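Local atomic coordinates of hemerythrin-like domain-containing protein (Streptococcus mutans, PDB entry 2QKP), a protein that is of unknown function but carries, in the C-terminal part crystallised here, a PAS domain, a fold that commonly serves as a sensory or protein-binding module. Residues Leu28-Thr33 with Tyr126-Lys131; Glu52-Arg57 with Lys104-Thr109; Val93-Gln98 with Val108-Val113. One frame throughout, in Å; residues are numbered along the deposited sequence.

Contact 1: residues Leu28-Thr33 with Tyr126-Lys131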
loop_
_atom_site.group_PDB
_atom_site.type_symbol
_atom_site.label_atom_id
_atom_site.label_comp_id
_atom_site.label_asym_id
_atom_site.label_seq_id
_atom_site.Cartn_x
_atom_site.Cartn_y
_atom_site.Cartn_z
ATOM N N LEU A 28 -4.584 2.734 2.757
ATOM C CA LEU A 28 -4.536 1.749 1.675
ATOM C C LEU A 28 -5.518 0.625 1.967
ATOM O O LEU A 28 -5.758 0.321 3.134
ATOM C CB LEU A 28 -3.110 1.233 1.494
ATOM C CG LEU A 28 -2.102 2.254 0.923
ATOM C CD1 LEU A 28 -0.680 1.721 1.116
ATOM C CD2 LEU A 28 -2.356 2.547 -0.561
ATOM N N PRO A 29 -6.076 -0.023 0.917
ATOM C CA PRO A 29 -7.115 -1.029 1.121
ATOM C C PRO A 29 -6.513 -2.418 1.435
ATOM O O PRO A 29 -6.928 -3.440 0.851
ATOM C CB PRO A 29 -7.823 -1.039 -0.244
ATOM C CG PRO A 29 -6.745 -0.815 -1.197
ATOM C CD PRO A 29 -5.751 0.116 -0.511
ATOM N N LEU A 30 -5.556 -2.448 2.362
ATOM C CA LEU A 30 -4.767 -3.653 2.627
ATOM C C LEU A 30 -4.519 -3.751 4.117
ATOM O O LEU A 30 -4.329 -2.727 4.762
ATOM C CB LEU A 30 -3.397 -3.564 1.947
ATOM C CG LEU A 30 -3.370 -3.346 0.432
ATOM C CD1 LEU A 30 -1.988 -2.906 -0.093
ATOM C CD2 LEU A 30 -3.818 -4.628 -0.269
ATOM N N GLU A 31 -4.516 -4.970 4.652
ATOM C CA GLU A 31 -4.032 -5.224 6.008
ATOM C C GLU A 31 -2.561 -5.552 5.797
ATOM O O GLU A 31 -2.241 -6.516 5.096
ATOM C CB GLU A 31 -4.740 -6.437 6.653
ATOM C CG GLU A 31 -6.213 -6.234 6.946
ATOM C CD GLU A 31 -6.885 -7.496 7.485
ATOM O OE1 GLU A 31 -6.191 -8.454 7.962
ATOM O OE2 GLU A 31 -8.113 -7.514 7.458
ATOM N N ILE A 32 -1.676 -4.749 6.393
ATOM C CA ILE A 32 -0.229 -4.861 6.134
ATOM C C ILE A 32 0.437 -5.286 7.425
ATOM O O ILE A 32 0.083 -4.790 8.507
ATOM C CB ILE A 32 0.314 -3.500 5.677
ATOM C CG1 ILE A 32 -0.391 -3.121 4.354
ATOM C CG2 ILE A 32 1.893 -3.452 5.521
ATOM C CD1 ILE A 32 -0.063 -1.718 3.853
ATOM N N THR A 33 1.392 -6.203 7.327
ATOM C CA THR A 33 2.243 -6.513 8.492
ATOM C C THR A 33 3.677 -6.564 8.003
ATOM O O THR A 33 3.923 -6.877 6.838
ATOM C CB THR A 33 1.899 -7.854 9.229
ATOM O OG1 THR A 33 2.405 -8.963 8.478
ATOM C CG2 THR A 33 0.388 -8.022 9.475
ATOM N N TYR A 126 0.680 -8.489 2.871
ATOM C CA TYR A 126 -0.478 -7.639 2.650
ATOM C C TYR A 126 -1.664 -8.460 2.166
ATOM O O TYR A 126 -1.531 -9.406 1.330
ATOM C CB TYR A 126 -0.152 -6.451 1.725
ATOM C CG TYR A 126 0.549 -6.758 0.411
ATOM C CD1 TYR A 126 -0.191 -6.916 -0.767
ATOM C CD2 TYR A 126 1.943 -6.856 0.335
ATOM C CE1 TYR A 126 0.439 -7.154 -1.973
ATOM C CE2 TYR A 126 2.591 -7.098 -0.867
ATOM C CZ TYR A 126 1.815 -7.238 -2.021
ATOM O OH TYR A 126 2.422 -7.503 -3.223
ATOM N N VAL A 127 -2.813 -8.133 2.745
ATOM C CA VAL A 127 -4.028 -8.897 2.537
ATOM C C VAL A 127 -5.071 -7.963 1.916
ATOM O O VAL A 127 -5.296 -6.854 2.414
ATOM C CB VAL A 127 -4.569 -9.448 3.881
ATOM C CG1 VAL A 127 -5.809 -10.213 3.652
ATOM C CG2 VAL A 127 -3.515 -10.307 4.626
ATOM N N GLN A 128 -5.727 -8.439 0.857
ATOM C CA GLN A 128 -6.731 -7.619 0.176
ATOM C C GLN A 128 -8.023 -8.396 -0.034
ATOM O O GLN A 128 -8.008 -9.600 -0.272
ATOM C CB GLN A 128 -6.203 -7.177 -1.175
ATOM C CG GLN A 128 -7.056 -6.049 -1.868
ATOM C CD GLN A 128 -6.374 -5.542 -3.128
ATOM O OE1 GLN A 128 -5.373 -6.115 -3.583
ATOM N NE2 GLN A 128 -6.910 -4.479 -3.702
ATOM N N ASP A 129 -9.147 -7.691 0.032
ATOM C CA ASP A 129 -10.397 -8.310 -0.378
ATOM C C ASP A 129 -10.559 -8.044 -1.886
ATOM O O ASP A 129 -10.592 -6.889 -2.355
ATOM C CB ASP A 129 -11.570 -7.759 0.437
ATOM C CG ASP A 129 -12.919 -8.218 -0.095
ATOM O OD1 ASP A 129 -13.019 -9.351 -0.635
ATOM O OD2 ASP A 129 -13.878 -7.406 0.015
ATOM N N ILE A 130 -10.648 -9.126 -2.649
ATOM C CA ILE A 130 -10.757 -8.986 -4.096
ATOM C C ILE A 130 -12.158 -9.307 -4.629
ATOM O O ILE A 130 -12.413 -9.186 -5.841
ATOM C CB ILE A 130 -9.675 -9.777 -4.855
ATOM C CG1 ILE A 130 -9.737 -11.273 -4.522
ATOM C CG2 ILE A 130 -8.299 -9.264 -4.483
ATOM C CD1 ILE A 130 -8.963 -12.161 -5.471
ATOM N N LYS A 131 -13.065 -9.673 -3.729
ATOM C CA LYS A 131 -14.457 -9.962 -4.118
ATOM C C LYS A 131 -15.104 -8.834 -4.940
ATOM O O LYS A 131 -15.771 -9.133 -5.944
ATOM C CB LYS A 131 -15.330 -10.321 -2.904
ATOM C CG LYS A 131 -16.784 -10.734 -3.295
ATOM C CD LYS A 131 -17.570 -11.201 -2.100
ATOM C CE LYS A 131 -18.591 -12.254 -2.522
ATOM N NZ LYS A 131 -17.943 -13.600 -2.729
HETATM O O HOH W 1 -9.156 -4.892 0.653
#

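Contact 2: residues Glu52-Arg57 with Lys104-Thr109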
loop_
_atom_site.group_PDB
_atom_site.type_symbol
_atom_site.label_atom_id
_atom_site.label_comp_id
_atom_site.label_asym_id
_atom_site.label_seq_id
_atom_site.Cartn_x
_atom_site.Cartn_y
_atom_site.Cartn_z
ATOM N N GLU A 52 -12.475 -6.691 13.020
ATOM C CA GLU A 52 -12.880 -7.020 11.642
ATOM C C GLU A 52 -11.732 -7.447 10.699
ATOM O O GLU A 52 -11.911 -7.559 9.484
ATOM C CB GLU A 52 -13.611 -5.839 11.037
ATOM C CG GLU A 52 -14.785 -5.343 11.855
ATOM C CD GLU A 52 -15.282 -4.001 11.370
ATOM O OE1 GLU A 52 -14.980 -3.640 10.197
ATOM O OE2 GLU A 52 -15.981 -3.317 12.153
ATOM N N MET A 53 -10.561 -7.695 11.274
ATOM C CA MET A 53 -9.382 -8.106 10.515
ATOM C C MET A 53 -9.486 -9.545 10.007
ATOM O O MET A 53 -10.034 -10.440 10.685
ATOM C CB MET A 53 -8.138 -7.957 11.386
ATOM C CG MET A 53 -7.718 -6.503 11.685
ATOM S SD MET A 53 -6.409 -6.441 12.948
ATOM C CE MET A 53 -4.983 -6.748 11.859
ATOM N N VAL A 54 -8.963 -9.780 8.809
ATOM C CA VAL A 54 -8.921 -11.126 8.236
ATOM C C VAL A 54 -8.010 -11.981 9.121
ATOM O O VAL A 54 -8.396 -13.071 9.572
ATOM C CB VAL A 54 -8.391 -11.110 6.764
ATOM C CG1 VAL A 54 -8.298 -12.512 6.190
ATOM C CG2 VAL A 54 -9.264 -10.198 5.872
ATOM N N PHE A 55 -6.814 -11.455 9.389
ATOM C CA PHE A 55 -5.815 -12.123 10.218
ATOM C C PHE A 55 -5.597 -11.238 11.420
ATOM O O PHE A 55 -4.882 -10.239 11.348
ATOM C CB PHE A 55 -4.484 -12.320 9.474
ATOM C CG PHE A 55 -4.568 -13.267 8.304
ATOM C CD1 PHE A 55 -5.312 -14.442 8.385
ATOM C CD2 PHE A 55 -3.867 -13.000 7.135
ATOM C CE1 PHE A 55 -5.383 -15.325 7.297
ATOM C CE2 PHE A 55 -3.920 -13.880 6.054
ATOM C CZ PHE A 55 -4.683 -15.039 6.131
ATOM N N LYS A 56 -6.233 -11.607 12.522
ATOM C CA LYS A 56 -6.188 -10.792 13.717
ATOM C C LYS A 56 -4.753 -10.584 14.175
ATOM O O LYS A 56 -3.977 -11.537 14.250
ATOM C CB LYS A 56 -6.981 -11.444 14.832
ATOM C CG LYS A 56 -8.088 -10.577 15.335
ATOM C CD LYS A 56 -9.341 -10.923 14.570
ATOM C CE LYS A 56 -10.174 -9.694 14.293
ATOM N NZ LYS A 56 -11.094 -9.947 13.157
ATOM N N ARG A 57 -4.411 -9.329 14.441
ATOM C CA ARG A 57 -3.154 -8.996 15.094
ATOM C C ARG A 57 -3.532 -8.163 16.304
ATOM O O ARG A 57 -4.557 -7.473 16.289
ATOM C CB ARG A 57 -2.236 -8.177 14.175
ATOM C CG ARG A 57 -2.070 -8.720 12.758
ATOM C CD ARG A 57 -1.258 -9.994 12.715
ATOM N NE ARG A 57 -1.115 -10.457 11.332
ATOM C CZ ARG A 57 -1.030 -11.731 10.948
ATOM N NH1 ARG A 57 -1.079 -12.723 11.827
ATOM N NH2 ARG A 57 -0.892 -12.011 9.659
ATOM N N LYS A 104 -15.837 -11.803 2.246
ATOM C CA LYS A 104 -14.655 -11.377 1.492
ATOM C C LYS A 104 -14.088 -12.567 0.753
ATOM O O LYS A 104 -14.207 -13.718 1.206
ATOM C CB LYS A 104 -13.572 -10.817 2.429
ATOM C CG LYS A 104 -13.856 -9.408 2.947
ATOM C CD LYS A 104 -12.813 -8.898 3.926
ATOM C CE LYS A 104 -13.235 -7.523 4.422
ATOM N NZ LYS A 104 -12.185 -6.825 5.208
ATOM N N PHE A 105 -13.472 -12.296 -0.389
ATOM C CA PHE A 105 -12.611 -13.263 -1.010
ATOM C C PHE A 105 -11.208 -12.715 -0.824
ATOM O O PHE A 105 -10.884 -11.662 -1.342
ATOM C CB PHE A 105 -12.914 -13.457 -2.485
ATOM C CG PHE A 105 -12.260 -14.656 -3.042
ATOM C CD1 PHE A 105 -12.882 -15.901 -2.961
ATOM C CD2 PHE A 105 -10.985 -14.589 -3.557
ATOM C CE1 PHE A 105 -12.256 -17.031 -3.458
ATOM C CE2 PHE A 105 -10.358 -15.734 -4.066
ATOM C CZ PHE A 105 -10.976 -16.929 -4.013
ATOM N N VAL A 106 -10.393 -13.444 -0.076
ATOM C CA VAL A 106 -9.147 -12.891 0.440
ATOM C C VAL A 106 -7.978 -13.278 -0.450
ATOM O O VAL A 106 -7.834 -14.448 -0.825
ATOM C CB VAL A 106 -8.911 -13.415 1.888
ATOM C CG1 VAL A 106 -7.592 -12.857 2.484
ATOM C CG2 VAL A 106 -10.108 -13.043 2.799
ATOM N N TYR A 107 -7.135 -12.299 -0.793
ATOM C CA TYR A 107 -5.914 -12.577 -1.545
ATOM C C TYR A 107 -4.734 -12.111 -0.697
ATOM O O TYR A 107 -4.690 -10.942 -0.282
ATOM C CB TYR A 107 -5.938 -11.759 -2.843
ATOM C CG TYR A 107 -4.791 -12.059 -3.786
ATOM C CD1 TYR A 107 -4.857 -13.138 -4.662
ATOM C CD2 TYR A 107 -3.658 -11.241 -3.838
ATOM C CE1 TYR A 107 -3.818 -13.414 -5.550
ATOM C CE2 TYR A 107 -2.597 -11.526 -4.717
ATOM C CZ TYR A 107 -2.700 -12.602 -5.581
ATOM O OH TYR A 107 -1.684 -12.876 -6.490
ATOM N N VAL A 108 -3.796 -13.027 -0.433
ATOM C CA VAL A 108 -2.718 -12.805 0.529
ATOM C C VAL A 108 -1.416 -12.797 -0.230
ATOM O O VAL A 108 -1.177 -13.654 -1.080
ATOM C CB VAL A 108 -2.667 -13.946 1.595
ATOM C CG1 VAL A 108 -1.581 -13.685 2.609
ATOM C CG2 VAL A 108 -3.994 -14.090 2.307
ATOM N N THR A 109 -0.568 -11.823 0.067
ATOM C CA THR A 109 0.776 -11.854 -0.506
ATOM C C THR A 109 1.820 -11.718 0.582
ATOM O O THR A 109 1.708 -10.856 1.450
ATOM C CB THR A 109 0.993 -10.682 -1.478
ATOM O OG1 THR A 109 0.014 -10.725 -2.509
ATOM C CG2 THR A 109 2.402 -10.719 -2.075
#

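Contact 3: residues Val93-Gln98 with Val108-Val113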
loop_
_atom_site.group_PDB
_atom_site.type_symbol
_atom_site.label_atom_id
_atom_site.label_comp_id
_atom_site.label_asym_id
_atom_site.label_seq_id
_atom_site.Cartn_x
_atom_site.Cartn_y
_atom_site.Cartn_z
ATOM N N VAL A 93 4.982 -14.810 -2.554
ATOM C CA VAL A 93 4.193 -16.029 -2.432
ATOM C C VAL A 93 2.770 -15.555 -2.197
ATOM O O VAL A 93 2.537 -14.729 -1.305
ATOM C CB VAL A 93 4.672 -16.879 -1.261
ATOM C CG1 VAL A 93 3.754 -18.071 -1.002
ATOM C CG2 VAL A 93 6.088 -17.368 -1.545
ATOM N N ASN A 94 1.821 -16.102 -2.965
ATOM C CA ASN A 94 0.414 -15.697 -2.864
ATOM C C ASN A 94 -0.478 -16.881 -2.469
ATOM O O ASN A 94 -0.192 -18.042 -2.830
ATOM C CB ASN A 94 -0.076 -15.151 -4.197
ATOM C CG ASN A 94 0.821 -14.059 -4.756
ATOM O OD1 ASN A 94 1.482 -14.234 -5.789
ATOM N ND2 ASN A 94 0.830 -12.919 -4.097
ATOM N N MET A 95 -1.502 -16.583 -1.679
ATOM C CA MET A 95 -2.584 -17.516 -1.415
ATOM C C MET A 95 -3.942 -16.800 -1.452
ATOM O O MET A 95 -4.032 -15.584 -1.280
ATOM C CB MET A 95 -2.358 -18.309 -0.102
ATOM C CG MET A 95 -1.605 -17.648 1.027
ATOM S SD MET A 95 0.190 -17.430 0.888
ATOM C CE MET A 95 0.833 -18.902 1.704
ATOM N N TRP A 96 -5.009 -17.555 -1.709
ATOM C CA TRP A 96 -6.326 -16.938 -1.739
ATOM C C TRP A 96 -7.366 -17.962 -1.292
ATOM O O TRP A 96 -7.150 -19.177 -1.436
ATOM C CB TRP A 96 -6.669 -16.404 -3.129
ATOM C CG TRP A 96 -6.499 -17.395 -4.258
ATOM C CD1 TRP A 96 -7.430 -18.285 -4.739
ATOM C CD2 TRP A 96 -5.332 -17.567 -5.060
ATOM N NE1 TRP A 96 -6.901 -19.010 -5.788
ATOM C CE2 TRP A 96 -5.615 -18.583 -6.011
ATOM C CE3 TRP A 96 -4.069 -16.987 -5.056
ATOM C CZ2 TRP A 96 -4.665 -19.019 -6.935
ATOM C CZ3 TRP A 96 -3.146 -17.393 -5.994
ATOM C CH2 TRP A 96 -3.443 -18.407 -6.922
ATOM N N PHE A 97 -8.455 -17.461 -0.735
ATOM C CA PHE A 97 -9.502 -18.304 -0.159
ATOM C C PHE A 97 -10.751 -17.485 0.066
ATOM O O PHE A 97 -10.689 -16.261 0.216
ATOM C CB PHE A 97 -9.032 -18.924 1.175
ATOM C CG PHE A 97 -8.699 -17.915 2.255
ATOM C CD1 PHE A 97 -9.677 -17.477 3.156
ATOM C CD2 PHE A 97 -7.407 -17.417 2.388
ATOM C CE1 PHE A 97 -9.373 -16.548 4.176
ATOM C CE2 PHE A 97 -7.093 -16.493 3.396
ATOM C CZ PHE A 97 -8.077 -16.055 4.285
ATOM N N GLN A 98 -11.893 -18.175 0.108
ATOM C CA GLN A 98 -13.177 -17.561 0.400
ATOM C C GLN A 98 -13.324 -17.413 1.912
ATOM O O GLN A 98 -12.994 -18.336 2.656
ATOM C CB GLN A 98 -14.294 -18.470 -0.103
ATOM C CG GLN A 98 -14.578 -18.368 -1.560
ATOM C CD GLN A 98 -15.508 -17.232 -1.882
ATOM O OE1 GLN A 98 -15.721 -16.902 -3.055
ATOM N NE2 GLN A 98 -16.075 -16.616 -0.845
ATOM N N VAL A 108 -3.796 -13.027 -0.433
ATOM C CA VAL A 108 -2.718 -12.805 0.529
ATOM C C VAL A 108 -1.416 -12.797 -0.230
ATOM O O VAL A 108 -1.177 -13.654 -1.080
ATOM C CB VAL A 108 -2.667 -13.946 1.595
ATOM C CG1 VAL A 108 -1.581 -13.685 2.609
ATOM C CG2 VAL A 108 -3.994 -14.090 2.307
ATOM N N THR A 109 -0.568 -11.823 0.067
ATOM C CA THR A 109 0.776 -11.854 -0.506
ATOM C C THR A 109 1.820 -11.718 0.582
ATOM O O THR A 109 1.708 -10.856 1.450
ATOM C CB THR A 109 0.993 -10.682 -1.478
ATOM O OG1 THR A 109 0.014 -10.725 -2.509
ATOM C CG2 THR A 109 2.402 -10.719 -2.075
ATOM N N TYR A 110 2.838 -12.578 0.522
ATOM C CA TYR A 110 4.055 -12.417 1.311
ATOM C C TYR A 110 5.146 -12.031 0.354
ATOM O O TYR A 110 5.403 -12.765 -0.627
ATOM C CB TYR A 110 4.466 -13.751 1.931
ATOM C CG TYR A 110 3.536 -14.257 2.985
ATOM C CD1 TYR A 110 3.770 -13.945 4.327
ATOM C CD2 TYR A 110 2.458 -15.067 2.659
ATOM C CE1 TYR A 110 2.925 -14.416 5.345
ATOM C CE2 TYR A 110 1.584 -15.556 3.686
ATOM C CZ TYR A 110 1.842 -15.212 5.017
ATOM O OH TYR A 110 1.059 -15.666 6.084
ATOM N N ALA A 111 5.799 -10.895 0.610
ATOM C CA ALA A 111 6.790 -10.373 -0.297
ATOM C C ALA A 111 8.123 -10.142 0.372
ATOM O O ALA A 111 8.158 -9.698 1.507
ATOM C CB ALA A 111 6.271 -9.051 -0.917
ATOM N N ALA A 112 9.224 -10.413 -0.337
ATOM C CA ALA A 112 10.560 -10.101 0.177
ATOM C C ALA A 112 10.752 -8.608 0.050
ATOM O O ALA A 112 10.454 -8.030 -1.019
ATOM C CB ALA A 112 11.655 -10.818 -0.664
ATOM N N VAL A 113 11.176 -7.975 1.137
ATOM C CA VAL A 113 11.519 -6.540 1.064
ATOM C C VAL A 113 13.038 -6.467 0.878
ATOM O O VAL A 113 13.794 -6.949 1.731
ATOM C CB VAL A 113 11.090 -5.785 2.343
ATOM C CG1 VAL A 113 11.441 -4.313 2.250
ATOM C CG2 VAL A 113 9.607 -5.942 2.574
#

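Contact 1: residues Leu28-Thr33 with Tyr126-Lys131
Glu31 and Val127 face each other as an antiparallel hydrogen-bonded pair, a worked example of how two strands distant in sequence are joined at the middle of a sheet. Glu31 N donates a hydrogen bond to Val127 O at 3.0 Å, and Val127 N returns a 2.9 Å bond to Glu31 O. Between the side chains only the first carbons meet, Glu31 CB lying 4.1 Å from Val127 CB. With CG anti to the carbonyl carbon (chi1 -68°) and the chain extended beyond it, the Glu31 carboxylate is carried past the strand to the loop, where OE2 accepts from the backbone N of Val54 and OE1 takes a weak hydrogen bond from that of Phe55; both oxygens of the buried acid are thereby met by main-chain N-H groups.

These strands, 31-36 and 120-129, are the first and last of the five-stranded antiparallel sheet of the PAS fold, in the order 2-1-5-4-3, and they run side by side near its centre. The opposite face carries Ile32 and Tyr126, a non-hydrogen-bonded pair whose Ile32 CG1 and Tyr126 CB are 4.2 Å apart. The ring of Tyr126 leads away from Ile32, and its side chain packs on Pro29 of the second subunit.

Beyond the paired residues, Leu30 supplies the apolar filling. Its CD2 methyl settles against Gln128 CB at 3.6 Å and stays within 4.0 Å of CG, CD and OE1 of the same side chain, while meeting the Tyr126 ring obliquely. Gln128 is extended, its CG anti to the backbone N (chi1 -168°), and its amide goes on to bond Gln128 of the second subunit. A water bridges the two segments where they diverge, donating to Pro29 O and accepting from Asp129 N at 2.9 Å. Pro29 itself centres an inverse gamma turn.

Contact 2: residues Glu52-Arg57 with Lys104-Thr109
Residues 52-57 form an irregular loop that passes over strand 104-109 at side-chain distance, their touching parts running 29° apart in direction. The nearest CA atoms, those of Val54 and Val106, are 8.0 Å apart, and no hydrogen bond links the two segments. The side chains of Val54 and Val106 pass alongside one another, pointing opposite ways, and the CG1 methyl of Val54 rests against both branches of Val106, 3.8 Å from CG1 and 3.9 Å from CG2. Val54 CG1 also covers one face of the Phe55 ring, 4.1 Å above its centre. Phe55, its CG anti to the carbonyl carbon (chi1 -66°), brings its ring toward the strand so that CE2 meets Val108 CG2 at 3.8 Å, with the methyl at the ring edge and near its plane. At the outer end, the aliphatic stem of Lys104 brings CD to 4.3 Å from Val54 CG2. The loop has its own polar tie, Lys56 NZ to Met53 O. Its polar tie to the sheet of this PAS domain is Val54 N to Glu31; toward strand 104-114 it is held by valine, phenylalanine and the lysine stem, an apolar adhesion lacking the directional restraint of hydrogen bonds.

Contact 3: residues Val93-Gln98 with Val108-Val113
Met95 lies across from Val108, and its side chain runs at a slant to those of both Val108 and Tyr110. From CB, carried on the same face of the sheet as Val108 and Tyr110, the chain leads to CG, which is turned off a staggered position (chi1 31°) and packs on Val108 CB at 3.9 Å. Bends at chi2 (-73°) and chi3 (-93°) then turn it along the next residue on that face: SD arrives at the edge of the Tyr110 ring, 3.6 Å from CE2 and nearly in the ring plane, a Met-aromatic contact of the edge type. The terminal CE ends 4.0 Å from Tyr110 CE2, out of the ring plane.

The backbones beneath form an antiparallel beta hairpin. Val93 and Tyr110 exchange two hydrogen bonds, and Met95 and Val108 exchange two more. Between these hydrogen-bonded pairs stands the non-hydrogen-bonded pair Asn94 and Thr109, whose side chains lie next to each other and point the same way from the other face. Asn94 ND2 reaches Thr109 OG1 at 2.8 Å, but the bond is weak because the N-H is badly aligned, and the same nitrogen lies 3.4 Å from Thr109 CG2. Farther along, Phe97 puts CE2 4.1 Å from Val108 CG2.

Strand 92-99 is one of the two outermost strands of the sheet within this chain, and strand 104-114 separates it from strand 120-129, whose Tyr126 bonds Thr109 through the backbone. On the Met95 face, helix 72-86 packs on Tyr110 through Val81 and Leu85, while Val54 and Phe55 of the loop after strand 41-44 touch Phe97.

The three contacts sample one PAS sheet in different ways. Contact 1 is the most buried, joining the first and last strands at its middle, whereas contacts 2 and 3 are only partly buried. Contact 3 repeats the antiparallel backbone bonding of contact 1, but between chain neighbours in a hairpin at the sheet edge; contact 2 sets a loop against strand 104-114 by apolar side-chain packing, without hydrogen bonds between its two segments. Strand 104-114 serves both contacts 2 and 3, sharing Val108 and Thr109, and bonds to the strand 120-129 of contact 1. Glu31 further ties contact 1 to the loop of contact 2, through Val54 N. All three also reach the second subunit.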